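Local coordinates for iron-regulated outer membrane protein (PDB 4B7O), which probably takes up iron, delivered by siderophores, across the meningococcal outer membrane as a TonB-dependent transporter, at residues 112-125 against 158-171. Sequence-based numbering, arbitrary orientation.
Sequences MGQNSVDIKVDNAY and AGIGATNGAIIAKT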
# COMPACT_ATOMS: atom_id res chain seq x y z
N MET A 112 -7.87 5.45 -6.19
CA MET A 112 -8.02 4.02 -6.46
C MET A 112 -7.55 3.31 -5.26
O MET A 112 -6.58 3.76 -4.62
CB MET A 112 -7.23 3.60 -7.67
CG MET A 112 -7.61 4.32 -8.94
SD MET A 112 -9.31 3.96 -9.45
CE MET A 112 -9.19 2.26 -9.92
N GLY A 113 -8.26 2.25 -4.88
CA GLY A 113 -8.00 1.58 -3.59
C GLY A 113 -7.03 0.40 -3.68
O GLY A 113 -6.50 0.08 -4.77
N GLN A 114 -6.84 -0.31 -2.56
CA GLN A 114 -5.83 -1.41 -2.54
C GLN A 114 -6.19 -2.63 -3.37
O GLN A 114 -5.35 -3.50 -3.58
CB GLN A 114 -5.52 -1.84 -1.14
CG GLN A 114 -4.64 -0.85 -0.43
CD GLN A 114 -4.74 -0.98 1.08
OE1 GLN A 114 -5.83 -0.81 1.68
NE2 GLN A 114 -3.61 -1.28 1.71
N ASN A 115 -7.41 -2.70 -3.85
CA ASN A 115 -7.70 -3.67 -4.87
C ASN A 115 -6.80 -3.46 -6.13
O ASN A 115 -6.53 -4.40 -6.86
CB ASN A 115 -9.18 -3.66 -5.21
CG ASN A 115 -9.49 -4.44 -6.47
OD1 ASN A 115 -9.55 -5.67 -6.45
ND2 ASN A 115 -9.68 -3.74 -7.57
N SER A 116 -6.30 -2.26 -6.36
CA SER A 116 -5.42 -2.08 -7.54
C SER A 116 -4.06 -1.53 -7.16
O SER A 116 -3.15 -1.57 -7.99
CB SER A 116 -6.03 -1.15 -8.61
OG SER A 116 -7.28 -0.60 -8.20
N VAL A 117 -3.93 -0.94 -5.97
CA VAL A 117 -2.59 -0.43 -5.64
C VAL A 117 -1.86 -1.31 -4.66
O VAL A 117 -2.37 -1.63 -3.63
CB VAL A 117 -2.58 1.08 -5.33
CG1 VAL A 117 -3.98 1.60 -5.11
CG2 VAL A 117 -1.57 1.53 -4.26
N ASP A 118 -0.67 -1.75 -5.04
CA ASP A 118 0.10 -2.66 -4.21
C ASP A 118 0.91 -1.88 -3.22
O ASP A 118 1.04 -0.67 -3.37
CB ASP A 118 0.99 -3.52 -5.07
CG ASP A 118 0.17 -4.42 -6.01
OD1 ASP A 118 -0.91 -4.96 -5.59
OD2 ASP A 118 0.57 -4.55 -7.17
N ILE A 119 1.42 -2.56 -2.20
CA ILE A 119 2.40 -2.01 -1.32
C ILE A 119 3.53 -2.94 -1.45
O ILE A 119 3.39 -4.10 -1.14
CB ILE A 119 1.96 -2.07 0.16
CG1 ILE A 119 0.64 -1.32 0.36
CG2 ILE A 119 3.04 -1.47 1.06
CD1 ILE A 119 0.42 -1.02 1.81
N LYS A 120 4.67 -2.46 -1.92
CA LYS A 120 5.73 -3.38 -2.26
C LYS A 120 6.80 -3.16 -1.27
O LYS A 120 7.23 -1.99 -1.06
CB LYS A 120 6.27 -3.09 -3.66
CG LYS A 120 5.20 -3.03 -4.74
CD LYS A 120 5.87 -3.16 -6.12
CE LYS A 120 4.85 -3.00 -7.22
NZ LYS A 120 5.28 -3.50 -8.57
N VAL A 121 7.26 -4.23 -0.63
CA VAL A 121 8.39 -4.03 0.23
C VAL A 121 9.45 -4.99 -0.15
O VAL A 121 9.17 -6.17 -0.29
CB VAL A 121 8.06 -3.97 1.78
CG1 VAL A 121 6.56 -4.07 2.06
CG2 VAL A 121 8.93 -4.91 2.62
N ASP A 122 10.66 -4.46 -0.34
CA ASP A 122 11.75 -5.18 -1.01
C ASP A 122 11.36 -5.92 -2.29
O ASP A 122 11.93 -6.97 -2.62
CB ASP A 122 12.42 -6.08 -0.01
CG ASP A 122 13.09 -5.31 1.10
OD1 ASP A 122 13.67 -4.23 0.80
OD2 ASP A 122 13.04 -5.76 2.25
N ASN A 123 10.41 -5.36 -3.03
CA ASN A 123 9.98 -5.98 -4.25
C ASN A 123 9.24 -7.33 -4.07
O ASN A 123 9.40 -8.24 -4.87
CB ASN A 123 11.18 -6.18 -5.21
CG ASN A 123 10.75 -6.10 -6.67
OD1 ASN A 123 9.81 -5.37 -7.00
ND2 ASN A 123 11.40 -6.86 -7.54
N ALA A 124 8.45 -7.45 -3.01
CA ALA A 124 7.58 -8.57 -2.83
C ALA A 124 6.24 -8.05 -2.38
O ALA A 124 6.16 -7.22 -1.50
CB ALA A 124 8.15 -9.50 -1.78
N TYR A 125 5.17 -8.57 -2.96
CA TYR A 125 3.86 -8.08 -2.67
C TYR A 125 2.86 -9.10 -3.19
O TYR A 125 3.10 -9.84 -4.12
CB TYR A 125 3.65 -6.73 -3.39
CG TYR A 125 4.01 -6.76 -4.91
CD1 TYR A 125 5.30 -6.51 -5.35
CD2 TYR A 125 3.05 -7.03 -5.87
CE1 TYR A 125 5.64 -6.56 -6.71
CE2 TYR A 125 3.37 -7.05 -7.22
CZ TYR A 125 4.68 -6.81 -7.62
OH TYR A 125 4.99 -6.83 -8.94
N ALA A 158 7.95 -2.70 -14.78
CA ALA A 158 7.50 -2.44 -13.38
C ALA A 158 7.21 -3.70 -12.53
O ALA A 158 7.53 -3.76 -11.35
CB ALA A 158 6.28 -1.53 -13.37
N GLY A 159 6.57 -4.69 -13.14
CA GLY A 159 6.24 -5.92 -12.43
C GLY A 159 4.84 -6.33 -12.80
O GLY A 159 4.26 -5.83 -13.75
N ILE A 160 4.27 -7.20 -11.99
CA ILE A 160 2.96 -7.75 -12.27
C ILE A 160 1.90 -6.80 -11.77
O ILE A 160 2.04 -6.22 -10.73
CB ILE A 160 2.80 -9.07 -11.45
CG1 ILE A 160 4.10 -9.86 -11.56
CG2 ILE A 160 1.52 -9.82 -11.86
CD1 ILE A 160 4.03 -11.28 -11.06
N GLY A 161 0.80 -6.74 -12.46
CA GLY A 161 -0.39 -6.00 -12.00
C GLY A 161 -0.26 -4.49 -11.86
O GLY A 161 -1.01 -3.86 -11.11
N ALA A 162 0.66 -3.89 -12.60
CA ALA A 162 0.94 -2.48 -12.38
C ALA A 162 -0.04 -1.60 -13.03
O ALA A 162 0.37 -0.85 -13.89
CB ALA A 162 2.31 -2.16 -12.89
N THR A 163 -1.33 -1.66 -12.64
CA THR A 163 -2.41 -0.95 -13.35
C THR A 163 -2.62 0.42 -12.80
O THR A 163 -2.99 1.32 -13.52
CB THR A 163 -3.81 -1.65 -13.28
OG1 THR A 163 -4.13 -2.07 -11.94
CG2 THR A 163 -3.84 -2.80 -14.20
N ASN A 164 -2.49 0.52 -11.49
CA ASN A 164 -2.54 1.78 -10.80
C ASN A 164 -1.25 1.78 -10.04
O ASN A 164 -0.40 0.93 -10.27
CB ASN A 164 -3.74 1.85 -9.89
CG ASN A 164 -5.02 2.07 -10.65
OD1 ASN A 164 -5.20 3.10 -11.33
ND2 ASN A 164 -5.93 1.10 -10.56
N GLY A 165 -1.02 2.70 -9.16
CA GLY A 165 0.34 2.64 -8.62
C GLY A 165 0.67 1.62 -7.52
O GLY A 165 0.02 0.56 -7.36
N ALA A 166 1.72 1.96 -6.79
CA ALA A 166 2.17 1.14 -5.75
C ALA A 166 2.86 2.04 -4.72
O ALA A 166 3.53 2.98 -5.10
CB ALA A 166 3.11 0.10 -6.34
N ILE A 167 2.73 1.77 -3.43
CA ILE A 167 3.67 2.32 -2.48
C ILE A 167 4.86 1.36 -2.48
O ILE A 167 4.70 0.16 -2.48
CB ILE A 167 3.03 2.35 -1.09
CG1 ILE A 167 1.60 2.90 -1.18
CG2 ILE A 167 3.87 3.15 -0.13
CD1 ILE A 167 1.48 4.39 -1.10
N ILE A 168 6.08 1.88 -2.47
CA ILE A 168 7.24 1.01 -2.65
C ILE A 168 8.13 1.28 -1.50
O ILE A 168 8.50 2.41 -1.26
CB ILE A 168 7.99 1.41 -3.92
CG1 ILE A 168 7.13 1.15 -5.13
CG2 ILE A 168 9.35 0.73 -4.05
CD1 ILE A 168 7.59 -0.06 -5.87
N ALA A 169 8.49 0.25 -0.75
CA ALA A 169 9.33 0.52 0.40
C ALA A 169 10.54 -0.41 0.36
O ALA A 169 10.50 -1.47 -0.25
CB ALA A 169 8.53 0.34 1.67
N LYS A 170 11.66 0.03 0.92
CA LYS A 170 12.80 -0.84 1.05
C LYS A 170 13.14 -0.87 2.51
O LYS A 170 13.12 0.19 3.18
CB LYS A 170 14.01 -0.36 0.27
CG LYS A 170 13.79 -0.18 -1.22
CD LYS A 170 15.11 0.30 -1.80
CE LYS A 170 14.89 0.96 -3.12
NZ LYS A 170 15.07 -0.11 -4.15
N THR A 171 13.48 -2.06 2.99
CA THR A 171 13.74 -2.23 4.40
C THR A 171 15.11 -1.61 4.72
O THR A 171 15.94 -1.45 3.83
CB THR A 171 13.64 -3.72 4.82
OG1 THR A 171 14.55 -4.52 4.04
CG2 THR A 171 12.21 -4.23 4.61
O HOH W 1 -1.11 -1.47 -9.55
O HOH W 2 9.89 -2.61 -2.96
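D122 closes the far end of a parallel strand pair by taking T171 with both carboxylate oxygens. T171 N donates to D122 OD1 at 3.1 Å, on the syn side but 31° out of the carboxylate plane, while T171 OG1 gives its proton to the syn lone pair of D122 OD2 at 2.6 Å. T171 can make both bonds because its OG1 sits between its own backbone N and carbonyl carbon (chi1 58°), on the side where the amide also faces the acid. T171 OG1 in turn accepts a bond from K254 of the barrel.

Behind this lies the ladder of 118-121 on 166-171. Its straightest rungs are K120 N to I167 O and A169 N to K120 O, the latter 2.6 Å long. The rung from D118 N to G165 O is weak. Water 2 bridges N123 N and A169 O beside the V121-A124 type I' turn.

K120 runs out extended beyond CG over the face shared with A166 and I168. Its CD lies alongside I168 CD1 at 3.6 Å, both side chains pointing the same way, and its CE rests on A166 CB at 3.7 Å. That same CE also covers one face of the Y125 ring, offset toward the rim. Beyond it, Y125 OH accepts a bent bond (139° at the hydrogen) from I160 N at 3.2 Å, tying the chain just past the turn to the 158-165 loop. At the other end, the M112 side chain crosses that of N164 at about a right angle, its CG against N164 OD1 and its CE 3.5 Å from N164 ND2; Q560 donates to N164 OD1. Water 1 lies between S116 O and N164 O.

The D118 carboxylate forms a salt bridge with R509, which also binds G161 O. The parallel pair is thus well bonded from D118 O to D122 N and weaker at its G165 end, with R509 and K254 fastening its two ends to the barrel.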